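PDB 1G0D: protein-glutamine gamma-glutamyltransferase 2 from Pagrus major, which catalyses calcium-dependent cross-linking of protein-bound glutamine side chains to primary amines such as those of lysine, with release of ammonia. Local coordinates for residues Phe84-Ala89 against Ile93-His98; Glu30-Ile33 against Pro39-Ile42; Val9-Arg14 against Glu123-Ile128; His131-Pro136 against Tyr183-Cys188. All blocks are in the same frame, centred on the assembly; numbering follows the deposited sequence.

Contact 1: Phe84-Ala89 against Ile93-His98; sequences FNQQGA and ILLTLH
Asn85 OD1 is gripped by two groups on one face of a beta hairpin. Gln87 NE2, two residues along the same strand, donates to Asn85 OD1 at 3.1 Å, on a lone pair in the carbonyl plane, though the bond is bent (142°). A water, 2.7 Å from Asn85 OD1, carries the link across the strands. The same water is hydrogen-bonded to Leu94 O and, at 2.8 Å, to Thr96 OG1. Asn85 and Thr96 lie side by side, and the water joins their polar ends. Asn85 ND2 is hydrogen-bonded to Glu75. With an alanine here, the water would probably lose one of its partners, Glu75 would lack this donor and the Gln87 amide would be freer to turn.

The hairpin pairs strands 83-88 and 92-98 antiparallel in the N-terminal beta-sandwich. Asn85 with Thr96 and Gln87 with Leu94 are hydrogen-bonded pairs. The shortest of their four bonds runs from Leu94 N to Gln87 O, 2.8 Å.

The opposite face is largely apolar and turns to strand 55-62 of the second sheet, where Leu95 touches Leu56 and Phe84 touches Leu58. Gln86 has CG anti to its N (chi1 157°) and an extended chain. This lays its aliphatic part across Ile93, with Gln86 CG 3.5 Å from Ile93 CG2. Leu95 CD1 fits beside two neighbours, 3.6 Å from Gln86 CB and 3.9 Å from Phe84 CE1.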
loop_
_atom_site.group_PDB
_atom_site.type_symbol
_atom_site.label_atom_id
_atom_site.label_comp_id
_atom_site.label_asym_id
_atom_site.label_seq_id
_atom_site.Cartn_x
_atom_site.Cartn_y
_atom_site.Cartn_z
ATOM N N PHE A 84 15.344 20.008 29.481
ATOM C CA PHE A 84 14.384 21.097 29.459
ATOM C C PHE A 84 14.930 22.427 29.892
ATOM O O PHE A 84 15.939 22.529 30.555
ATOM C CB PHE A 84 13.150 20.740 30.318
ATOM C CG PHE A 84 13.357 20.873 31.821
ATOM C CD1 PHE A 84 12.823 21.956 32.511
ATOM C CD2 PHE A 84 14.036 19.886 32.544
ATOM C CE1 PHE A 84 12.960 22.055 33.887
ATOM C CE2 PHE A 84 14.178 19.974 33.922
ATOM C CZ PHE A 84 13.634 21.065 34.594
ATOM N N ASN A 85 14.248 23.471 29.498
ATOM C CA ASN A 85 14.671 24.790 29.891
ATOM C C ASN A 85 13.447 25.330 30.607
ATOM O O ASN A 85 12.322 25.152 30.169
ATOM C CB ASN A 85 15.029 25.590 28.645
ATOM C CG ASN A 85 14.789 27.061 28.805
ATOM O OD1 ASN A 85 13.695 27.571 28.498
ATOM N ND2 ASN A 85 15.817 27.773 29.279
ATOM N N GLN A 86 13.665 25.969 31.735
ATOM C CA GLN A 86 12.560 26.485 32.494
ATOM C C GLN A 86 12.642 27.996 32.607
ATOM O O GLN A 86 13.730 28.528 32.787
ATOM C CB GLN A 86 12.622 25.848 33.870
ATOM C CG GLN A 86 11.940 26.604 34.979
ATOM C CD GLN A 86 12.318 26.066 36.343
ATOM O OE1 GLN A 86 11.758 26.481 37.349
ATOM N NE2 GLN A 86 13.277 25.145 36.384
ATOM N N GLN A 87 11.528 28.699 32.452
ATOM C CA GLN A 87 11.546 30.144 32.646
ATOM C C GLN A 87 10.225 30.672 33.134
ATOM O O GLN A 87 9.167 30.173 32.778
ATOM C CB GLN A 87 11.983 30.911 31.410
ATOM C CG GLN A 87 11.170 30.793 30.186
ATOM C CD GLN A 87 11.951 31.342 28.989
ATOM O OE1 GLN A 87 12.016 32.565 28.791
ATOM N NE2 GLN A 87 12.568 30.444 28.198
ATOM N N GLY A 88 10.278 31.681 33.985
ATOM C CA GLY A 88 9.051 32.206 34.516
ATOM C C GLY A 88 8.392 33.213 33.618
ATOM O O GLY A 88 9.058 34.016 32.982
ATOM N N ALA A 89 7.081 33.139 33.548
ATOM C CA ALA A 89 6.326 34.065 32.747
ATOM C C ALA A 89 5.717 35.001 33.766
ATOM O O ALA A 89 6.351 35.981 34.253
ATOM C CB ALA A 89 5.273 33.368 32.052
ATOM N N ILE A 93 5.016 28.851 35.033
ATOM C CA ILE A 93 6.387 28.532 34.637
ATOM C C ILE A 93 6.350 27.864 33.238
ATOM O O ILE A 93 5.668 26.868 33.037
ATOM C CB ILE A 93 7.046 27.569 35.648
ATOM C CG1 ILE A 93 7.087 28.207 37.013
ATOM C CG2 ILE A 93 8.471 27.283 35.265
ATOM C CD1 ILE A 93 7.684 27.305 38.084
ATOM N N LEU A 94 7.078 28.448 32.289
ATOM C CA LEU A 94 7.170 27.958 30.907
ATOM C C LEU A 94 8.264 26.902 30.875
ATOM O O LEU A 94 9.433 27.189 31.150
ATOM C CB LEU A 94 7.541 29.098 29.962
ATOM C CG LEU A 94 6.992 29.201 28.519
ATOM C CD1 LEU A 94 8.233 29.310 27.695
ATOM C CD2 LEU A 94 6.105 28.039 28.004
ATOM N N LEU A 95 7.884 25.681 30.516
ATOM C CA LEU A 95 8.813 24.580 30.486
ATOM C C LEU A 95 8.951 24.132 29.049
ATOM O O LEU A 95 8.003 23.637 28.474
ATOM C CB LEU A 95 8.244 23.442 31.316
ATOM C CG LEU A 95 8.641 23.036 32.747
ATOM C CD1 LEU A 95 9.567 24.024 33.486
ATOM C CD2 LEU A 95 7.347 22.860 33.479
ATOM N N THR A 96 10.120 24.326 28.454
ATOM C CA THR A 96 10.340 23.891 27.077
ATOM C C THR A 96 11.084 22.572 27.113
ATOM O O THR A 96 12.232 22.533 27.543
ATOM C CB THR A 96 11.187 24.883 26.320
ATOM O OG1 THR A 96 10.565 26.167 26.388
ATOM C CG2 THR A 96 11.319 24.456 24.882
ATOM N N LEU A 97 10.431 21.497 26.677
ATOM C CA LEU A 97 11.047 20.174 26.679
ATOM C C LEU A 97 11.751 19.992 25.362
ATOM O O LEU A 97 11.194 20.288 24.304
ATOM C CB LEU A 97 10.005 19.059 26.821
ATOM C CG LEU A 97 9.302 18.581 28.106
ATOM C CD1 LEU A 97 10.128 17.492 28.672
ATOM C CD2 LEU A 97 9.089 19.690 29.115
ATOM N N HIS A 98 12.982 19.509 25.440
ATOM C CA HIS A 98 13.809 19.233 24.259
ATOM C C HIS A 98 14.035 17.708 24.189
ATOM O O HIS A 98 14.548 17.105 25.112
ATOM C CB HIS A 98 15.162 19.947 24.375
ATOM C CG HIS A 98 15.097 21.421 24.136
ATOM N ND1 HIS A 98 15.216 21.976 22.879
ATOM C CD2 HIS A 98 14.914 22.454 24.992
ATOM C CE1 HIS A 98 15.108 23.289 22.975
ATOM N NE2 HIS A 98 14.925 23.604 24.247
HETATM O O HOH W 1 11.005 27.567 28.765
#

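Contact 2: Glu30-Ile33 against Pro39-Ile42; sequences ERLI and PFSI
Leu32 reaches both Phe40 and Ile42 with one methyl, CD2. Leu32 CD2 lies 3.9 Å from Phe40 CD2 and 4.0 Å from Phe40 CE2, so it sits by the CD2-CE2 bond of the ring, coming in obliquely. The two side chains cross at about a right angle. On the strand, Ile42 is two residues on from Phe40 and points the same way. The branch methyl Ile42 CG2 comes within 4.1 Å of Leu32 CD2. Leu32 holds CG opposite its own backbone N (chi1 -177°), which sends the methyl out toward the strand. All three side chains are buried, and the contact is wholly apolar.

The backbone is positioned from helix 15-21. Asn19 bonds to Arg31 O and to Ile33 N, on either side of Leu32 in sequence, while Asn18 bonds to Ser41 O. Phe130 of strand 121-133 touches Leu32 and also meets the Phe40 ring, with the planes at about 60°.

Strand 40-46 belongs to one sheet of the N-terminal domain. Segment 30-33 leads into strand 33-35, an outer strand of the other. Such apolar contact between two sheets is typical of the core of a beta-sandwich.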
loop_
_atom_site.group_PDB
_atom_site.type_symbol
_atom_site.label_atom_id
_atom_site.label_comp_id
_atom_site.label_asym_id
_atom_site.label_seq_id
_atom_site.Cartn_x
_atom_site.Cartn_y
_atom_site.Cartn_z
ATOM N N GLU A 30 -6.894 18.904 21.158
ATOM C CA GLU A 30 -7.074 18.841 22.592
ATOM C C GLU A 30 -6.059 17.991 23.329
ATOM O O GLU A 30 -6.027 18.021 24.559
ATOM C CB GLU A 30 -8.486 18.375 22.918
ATOM C CG GLU A 30 -9.600 19.078 22.106
ATOM C CD GLU A 30 -9.504 20.620 22.099
ATOM O OE1 GLU A 30 -9.031 21.223 23.106
ATOM O OE2 GLU A 30 -9.916 21.230 21.072
ATOM N N ARG A 31 -5.238 17.218 22.612
ATOM C CA ARG A 31 -4.198 16.453 23.299
ATOM C C ARG A 31 -2.855 16.689 22.634
ATOM O O ARG A 31 -2.775 16.790 21.405
ATOM C CB ARG A 31 -4.512 14.964 23.342
ATOM C CG ARG A 31 -5.039 14.394 22.078
ATOM C CD ARG A 31 -5.201 12.874 22.256
ATOM N NE ARG A 31 -5.603 12.227 21.007
ATOM C CZ ARG A 31 -5.431 10.941 20.757
ATOM N NH1 ARG A 31 -5.824 10.446 19.588
ATOM N NH2 ARG A 31 -4.880 10.156 21.681
ATOM N N LEU A 32 -1.807 16.782 23.454
ATOM C CA LEU A 32 -0.466 17.046 22.964
ATOM C C LEU A 32 0.132 15.888 22.190
ATOM O O LEU A 32 0.406 14.842 22.754
ATOM C CB LEU A 32 0.455 17.408 24.138
ATOM C CG LEU A 32 1.915 17.796 23.859
ATOM C CD1 LEU A 32 2.013 19.084 23.053
ATOM C CD2 LEU A 32 2.626 17.983 25.177
ATOM N N ILE A 33 0.302 16.073 20.880
ATOM C CA ILE A 33 0.912 15.078 20.001
ATOM C C ILE A 33 2.108 15.796 19.348
ATOM O O ILE A 33 1.966 16.692 18.520
ATOM C CB ILE A 33 -0.056 14.609 18.946
ATOM C CG1 ILE A 33 -1.363 14.189 19.611
ATOM C CG2 ILE A 33 0.599 13.500 18.167
ATOM C CD1 ILE A 33 -2.508 14.013 18.672
ATOM N N PRO A 39 11.626 20.785 19.942
ATOM C CA PRO A 39 11.136 21.168 21.261
ATOM C C PRO A 39 9.672 21.501 21.360
ATOM O O PRO A 39 9.049 21.884 20.374
ATOM C CB PRO A 39 11.990 22.376 21.609
ATOM C CG PRO A 39 12.255 22.999 20.283
ATOM C CD PRO A 39 12.475 21.828 19.357
ATOM N N PHE A 40 9.117 21.346 22.560
ATOM C CA PHE A 40 7.726 21.699 22.782
ATOM C C PHE A 40 7.594 22.461 24.116
ATOM O O PHE A 40 8.370 22.224 25.031
ATOM C CB PHE A 40 6.789 20.459 22.665
ATOM C CG PHE A 40 7.117 19.276 23.574
ATOM C CD1 PHE A 40 8.097 18.353 23.229
ATOM C CD2 PHE A 40 6.384 19.050 24.747
ATOM C CE1 PHE A 40 8.348 17.222 24.046
ATOM C CE2 PHE A 40 6.624 17.941 25.554
ATOM C CZ PHE A 40 7.613 17.030 25.197
ATOM N N SER A 41 6.663 23.418 24.214
ATOM C CA SER A 41 6.515 24.204 25.448
ATOM C C SER A 41 5.169 24.073 26.129
ATOM O O SER A 41 4.131 24.259 25.511
ATOM C CB SER A 41 6.743 25.677 25.173
ATOM O OG SER A 41 7.933 25.856 24.463
ATOM N N ILE A 42 5.207 23.794 27.420
ATOM C CA ILE A 42 4.005 23.616 28.209
ATOM C C ILE A 42 4.148 24.559 29.385
ATOM O O ILE A 42 5.236 25.069 29.615
ATOM C CB ILE A 42 3.894 22.124 28.686
ATOM C CG1 ILE A 42 5.033 21.779 29.654
ATOM C CG2 ILE A 42 3.986 21.157 27.444
ATOM C CD1 ILE A 42 4.760 20.562 30.553
#

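Contact 3: Val9-Arg14 against Glu123-Ile128; sequences VDVNGR and ERADKI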
loop_
_atom_site.group_PDB
_atom_site.type_symbol
_atom_site.label_atom_id
_atom_site.label_comp_id
_atom_site.label_asym_id
_atom_site.label_seq_id
_atom_site.Cartn_x
_atom_site.Cartn_y
_atom_site.Cartn_z
ATOM N N VAL A 9 -1.320 24.498 40.087
ATOM C CA VAL A 9 -2.748 24.401 40.006
ATOM C C VAL A 9 -3.174 23.586 38.786
ATOM O O VAL A 9 -4.189 22.887 38.827
ATOM C CB VAL A 9 -3.381 25.785 39.950
ATOM C CG1 VAL A 9 -4.841 25.620 39.764
ATOM C CG2 VAL A 9 -3.096 26.549 41.254
ATOM N N ASP A 10 -2.422 23.686 37.700
ATOM C CA ASP A 10 -2.703 22.879 36.513
ATOM C C ASP A 10 -1.612 22.999 35.478
ATOM O O ASP A 10 -1.086 24.072 35.256
ATOM C CB ASP A 10 -4.084 23.188 35.890
ATOM C CG ASP A 10 -4.177 24.563 35.274
ATOM O OD1 ASP A 10 -3.688 24.762 34.137
ATOM O OD2 ASP A 10 -4.772 25.449 35.922
ATOM N N VAL A 11 -1.213 21.869 34.922
ATOM C CA VAL A 11 -0.215 21.866 33.901
ATOM C C VAL A 11 -0.959 22.075 32.569
ATOM O O VAL A 11 -2.092 21.604 32.410
ATOM C CB VAL A 11 0.534 20.551 33.913
ATOM C CG1 VAL A 11 1.567 20.548 32.841
ATOM C CG2 VAL A 11 1.209 20.365 35.259
ATOM N N ASN A 12 -0.356 22.831 31.647
ATOM C CA ASN A 12 -0.967 23.143 30.355
ATOM C C ASN A 12 -0.020 22.759 29.246
ATOM O O ASN A 12 1.053 23.356 29.143
ATOM C CB ASN A 12 -1.223 24.617 30.267
ATOM C CG ASN A 12 -2.288 24.944 29.273
ATOM O OD1 ASN A 12 -2.426 24.281 28.224
ATOM N ND2 ASN A 12 -3.072 25.977 29.582
ATOM N N GLY A 13 -0.425 21.774 28.427
ATOM C CA GLY A 13 0.410 21.266 27.352
ATOM C C GLY A 13 0.432 22.112 26.105
ATOM O O GLY A 13 1.205 21.871 25.203
ATOM N N ARG A 14 -0.425 23.117 26.067
ATOM C CA ARG A 14 -0.530 23.996 24.922
ATOM C C ARG A 14 -0.518 23.161 23.635
ATOM O O ARG A 14 0.339 23.343 22.777
ATOM C CB ARG A 14 0.620 25.009 24.955
ATOM C CG ARG A 14 0.949 25.565 26.383
ATOM C CD ARG A 14 1.882 26.799 26.422
ATOM N NE ARG A 14 2.547 27.074 25.146
ATOM C CZ ARG A 14 2.168 28.024 24.301
ATOM N NH1 ARG A 14 1.129 28.813 24.568
ATOM N NH2 ARG A 14 2.808 28.171 23.165
ATOM N N GLU A 123 5.988 17.903 46.370
ATOM C CA GLU A 123 4.709 17.929 45.678
ATOM C C GLU A 123 4.942 17.393 44.301
ATOM O O GLU A 123 6.033 17.504 43.766
ATOM C CB GLU A 123 4.169 19.366 45.586
ATOM C CG GLU A 123 3.262 19.646 44.389
ATOM C CD GLU A 123 2.720 21.082 44.358
ATOM O OE1 GLU A 123 3.471 21.990 44.758
ATOM O OE2 GLU A 123 1.558 21.313 43.932
ATOM N N ARG A 124 3.932 16.768 43.736
ATOM C CA ARG A 124 4.077 16.287 42.390
ATOM C C ARG A 124 2.838 16.696 41.601
ATOM O O ARG A 124 1.713 16.537 42.054
ATOM C CB ARG A 124 4.351 14.759 42.352
ATOM C CG ARG A 124 3.415 13.832 43.115
ATOM C CD ARG A 124 4.163 12.822 44.027
ATOM N NE ARG A 124 5.164 12.011 43.336
ATOM C CZ ARG A 124 5.877 11.041 43.917
ATOM N NH1 ARG A 124 5.707 10.751 45.202
ATOM N NH2 ARG A 124 6.779 10.367 43.214
ATOM N N ALA A 125 3.057 17.267 40.424
ATOM C CA ALA A 125 1.951 17.720 39.595
ATOM C C ALA A 125 1.316 16.580 38.856
ATOM O O ALA A 125 1.927 15.534 38.675
ATOM C CB ALA A 125 2.433 18.757 38.593
ATOM N N ASP A 126 0.085 16.808 38.408
ATOM C CA ASP A 126 -0.677 15.820 37.643
ATOM C C ASP A 126 0.102 15.327 36.410
ATOM O O ASP A 126 0.533 16.121 35.558
ATOM C CB ASP A 126 -2.003 16.421 37.170
ATOM C CG ASP A 126 -2.511 17.539 38.072
ATOM O OD1 ASP A 126 -1.874 18.632 38.155
ATOM O OD2 ASP A 126 -3.576 17.305 38.692
ATOM N N LYS A 127 0.275 14.013 36.320
ATOM C CA LYS A 127 0.994 13.418 35.203
ATOM C C LYS A 127 0.177 13.579 33.910
ATOM O O LYS A 127 -0.875 12.978 33.765
ATOM C CB LYS A 127 1.262 11.928 35.500
ATOM C CG LYS A 127 2.649 11.391 35.087
ATOM C CD LYS A 127 3.074 10.156 35.919
ATOM C CE LYS A 127 2.790 8.832 35.180
ATOM N NZ LYS A 127 3.497 7.643 35.775
ATOM N N ILE A 128 0.650 14.416 32.989
ATOM C CA ILE A 128 -0.030 14.604 31.714
ATOM C C ILE A 128 0.674 13.783 30.675
ATOM O O ILE A 128 1.878 13.609 30.712
ATOM C CB ILE A 128 -0.024 16.043 31.245
ATOM C CG1 ILE A 128 1.398 16.538 31.067
ATOM C CG2 ILE A 128 -0.801 16.878 32.233
ATOM C CD1 ILE A 128 1.549 17.316 29.860
#
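Val11 alone carries this contact for its segment, meeting Ala125, Asp126 and Ile128 across backbones that stay well apart. Even the nearest alpha carbons, Val11 CA and Asp126 CA, are 7.1 Å from each other. The methyl CG2 of Val11 does most of the touching. Val11 CG2 sits 3.9 Å from Ala125 CB and 4.3 Å from Asp126 O. Ile128 comes in beside the branch point, with its CG2 4.3 Å from Val11 CB.

The two segments belong to different sheets of the N-terminal beta-sandwich. Strand 8-12 is an outer strand of one sheet, next to strand 40-46, and strand 121-133 runs in the other. Val11 also rests on Ile42 and Leu44, so it fills the seam between the sheets near the protein surface.

A classic beta bulge sets Val9 and Asp10 opposite the single residue Gln45 of strand 40-46. Past Val11, the strand ends in an Asx turn: Asn12 OD1 accepts from Arg14 N at 3.2 Å, with an N-H...O angle of 160°. Arg14 is the N-cap residue of helix 15-21. At the start of segment 123-128, the Glu123 carboxylate accepts from the backbone nitrogens of Gly6, Leu7 and Ile8.

Contact 4: His131-Pro136 against Tyr183-Cys188; sequences HMLFNP and YVMDIC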
loop_
_atom_site.group_PDB
_atom_site.type_symbol
_atom_site.label_atom_id
_atom_site.label_comp_id
_atom_site.label_asym_id
_atom_site.label_seq_id
_atom_site.Cartn_x
_atom_site.Cartn_y
_atom_site.Cartn_z
ATOM N N HIS A 131 1.971 12.046 22.964
ATOM C CA HIS A 131 2.452 11.037 22.042
ATOM C C HIS A 131 3.619 11.561 21.241
ATOM O O HIS A 131 3.683 12.736 20.923
ATOM C CB HIS A 131 1.346 10.646 21.100
ATOM C CG HIS A 131 0.317 9.761 21.716
ATOM N ND1 HIS A 131 -0.825 10.252 22.306
ATOM C CD2 HIS A 131 0.231 8.415 21.788
ATOM C CE1 HIS A 131 -1.573 9.245 22.715
ATOM N NE2 HIS A 131 -0.954 8.119 22.412
ATOM N N MET A 132 4.540 10.682 20.904
ATOM C CA MET A 132 5.710 11.079 20.148
ATOM C C MET A 132 5.825 10.273 18.850
ATOM O O MET A 132 5.804 9.043 18.875
ATOM C CB MET A 132 6.951 10.866 21.001
ATOM C CG MET A 132 8.235 11.152 20.270
ATOM S SD MET A 132 8.715 12.885 20.418
ATOM C CE MET A 132 9.203 12.967 22.131
ATOM N N LEU A 133 5.953 10.982 17.732
ATOM C CA LEU A 133 6.070 10.397 16.392
ATOM C C LEU A 133 7.469 10.652 15.766
ATOM O O LEU A 133 8.298 11.352 16.327
ATOM C CB LEU A 133 5.010 11.018 15.470
ATOM C CG LEU A 133 3.501 10.805 15.639
ATOM C CD1 LEU A 133 3.159 9.907 16.798
ATOM C CD2 LEU A 133 2.893 12.126 15.790
ATOM N N PHE A 134 7.708 10.082 14.589
ATOM C CA PHE A 134 8.968 10.247 13.880
ATOM C C PHE A 134 8.955 11.679 13.311
ATOM O O PHE A 134 7.895 12.234 13.054
ATOM C CB PHE A 134 9.051 9.210 12.744
ATOM C CG PHE A 134 9.457 7.835 13.207
ATOM C CD1 PHE A 134 8.524 6.802 13.291
ATOM C CD2 PHE A 134 10.759 7.579 13.613
ATOM C CE1 PHE A 134 8.887 5.543 13.786
ATOM C CE2 PHE A 134 11.133 6.320 14.112
ATOM C CZ PHE A 134 10.203 5.308 14.201
ATOM N N ASN A 135 10.128 12.269 13.092
ATOM C CA ASN A 135 10.224 13.638 12.591
ATOM C C ASN A 135 11.084 13.764 11.348
ATOM O O ASN A 135 12.275 14.050 11.455
ATOM C CB ASN A 135 10.839 14.520 13.662
ATOM C CG ASN A 135 10.442 15.946 13.515
ATOM O OD1 ASN A 135 9.900 16.334 12.483
ATOM N ND2 ASN A 135 10.693 16.753 14.536
ATOM N N PRO A 136 10.507 13.538 10.151
ATOM C CA PRO A 136 11.293 13.655 8.919
ATOM C C PRO A 136 11.649 15.085 8.545
ATOM O O PRO A 136 12.312 15.298 7.539
ATOM C CB PRO A 136 10.418 12.997 7.846
ATOM C CG PRO A 136 9.085 12.896 8.405
ATOM C CD PRO A 136 9.132 13.100 9.896
ATOM N N TYR A 183 -8.590 8.799 16.021
ATOM C CA TYR A 183 -8.041 7.620 16.678
ATOM C C TYR A 183 -7.139 6.683 15.890
ATOM O O TYR A 183 -6.596 5.718 16.429
ATOM C CB TYR A 183 -9.182 6.836 17.314
ATOM C CG TYR A 183 -10.134 7.732 18.062
ATOM C CD1 TYR A 183 -11.482 7.770 17.736
ATOM C CD2 TYR A 183 -9.674 8.589 19.057
ATOM C CE1 TYR A 183 -12.347 8.640 18.373
ATOM C CE2 TYR A 183 -10.527 9.464 19.702
ATOM C CZ TYR A 183 -11.862 9.484 19.352
ATOM O OH TYR A 183 -12.716 10.364 19.972
ATOM N N VAL A 184 -6.937 6.974 14.618
ATOM C CA VAL A 184 -6.077 6.114 13.828
ATOM C C VAL A 184 -4.644 6.116 14.397
ATOM O O VAL A 184 -3.885 5.153 14.202
ATOM C CB VAL A 184 -6.082 6.561 12.385
ATOM C CG1 VAL A 184 -4.896 5.967 11.665
ATOM C CG2 VAL A 184 -7.418 6.156 11.738
ATOM N N MET A 185 -4.265 7.187 15.102
ATOM C CA MET A 185 -2.934 7.235 15.668
ATOM C C MET A 185 -2.880 6.269 16.847
ATOM O O MET A 185 -1.918 5.527 17.030
ATOM C CB MET A 185 -2.606 8.647 16.151
ATOM C CG MET A 185 -1.286 8.740 16.907
ATOM S SD MET A 185 -1.081 10.225 17.870
ATOM C CE MET A 185 -2.292 9.923 19.212
ATOM N N ASP A 186 -3.921 6.275 17.654
ATOM C CA ASP A 186 -3.959 5.407 18.810
ATOM C C ASP A 186 -3.919 3.934 18.444
ATOM O O ASP A 186 -3.304 3.129 19.170
ATOM C CB ASP A 186 -5.203 5.702 19.589
ATOM C CG ASP A 186 -5.269 7.117 20.008
ATOM O OD1 ASP A 186 -5.038 7.328 21.207
ATOM O OD2 ASP A 186 -5.543 8.004 19.157
ATOM N N ILE A 187 -4.590 3.587 17.342
ATOM C CA ILE A 187 -4.616 2.207 16.855
ATOM C C ILE A 187 -3.248 1.829 16.273
ATOM O O ILE A 187 -2.839 0.668 16.314
ATOM C CB ILE A 187 -5.643 1.995 15.731
ATOM C CG1 ILE A 187 -7.068 2.256 16.224
ATOM C CG2 ILE A 187 -5.565 0.580 15.270
ATOM C CD1 ILE A 187 -8.070 2.568 15.133
ATOM N N CYS A 188 -2.543 2.801 15.702
ATOM C CA CYS A 188 -1.239 2.514 15.147
ATOM C C CYS A 188 -0.340 2.018 16.268
ATOM O O CYS A 188 0.308 1.005 16.078
ATOM C CB CYS A 188 -0.661 3.746 14.469
ATOM S SG CYS A 188 -1.419 4.081 12.884
#
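Met185 sets its terminal methyl over the face of the His131 ring, and this pair makes most of the contact. Met185 CE stands 3.5 Å from the centroid of the His131 ring, 14° off the ring normal, a CH-pi contact. Its nearest ring atom is His131 ND1, 3.4 Å from Met185 CE. The sulfur follows over the same face, with Met185 SD 4.5 Å from the His131 centroid, a Met-aromatic contact. A bend at the last torsion of Met185 (chi3 71°) brings the methyl over the middle of the ring. Leu133, two residues on from His131, adds a looser apolar contact from its CD1 to Met185 SD at 4.4 Å.

Asp186 lies nearby, its OD1 4.2 Å from His131 CE1. Asp186 OD2 is paired with Arg31 in a salt bridge. His131 is also stacked with His107. With the ring cut back to an alanine here, the Met185 methyl would probably lose the face it packs on and His107 its stacking partner.

The strand segment 131-133 and helix segment 184-188 run at 79° to each other, their axes 10.9 Å apart. The contact thus joins strand 121-133 of the N-terminal beta-sandwich to helix 184-193 of the catalytic core. On the core side, Met185 touches Cys285 of helix 272-286, which begins at the active-site Cys272. On the sandwich side, it touches Ile33 of strand 33-35.

From the N terminus, contact 3 opens first, at 9-14. Contact 2 then closes a short loop between 30-33 and 39-42, and contact 1 closes the hairpin 84-89/93-98. Both lie nested within the long loop that contact 3 closes at 123-128, and they follow each other in series. Contact 4 opens soon after on the same strand, 121-133, and closes at 183-188; no two contacts cross. Strand 40-46 joins contacts 1, 2 and 3 in one sheet, between strands 8-12 and 92-98. Contacts 2 and 3 tie that sheet to the second one. Contact 4 leads from the sandwich into the catalytic core, and a salt bridge between 30-33 and 183-188 joins it to contact 2.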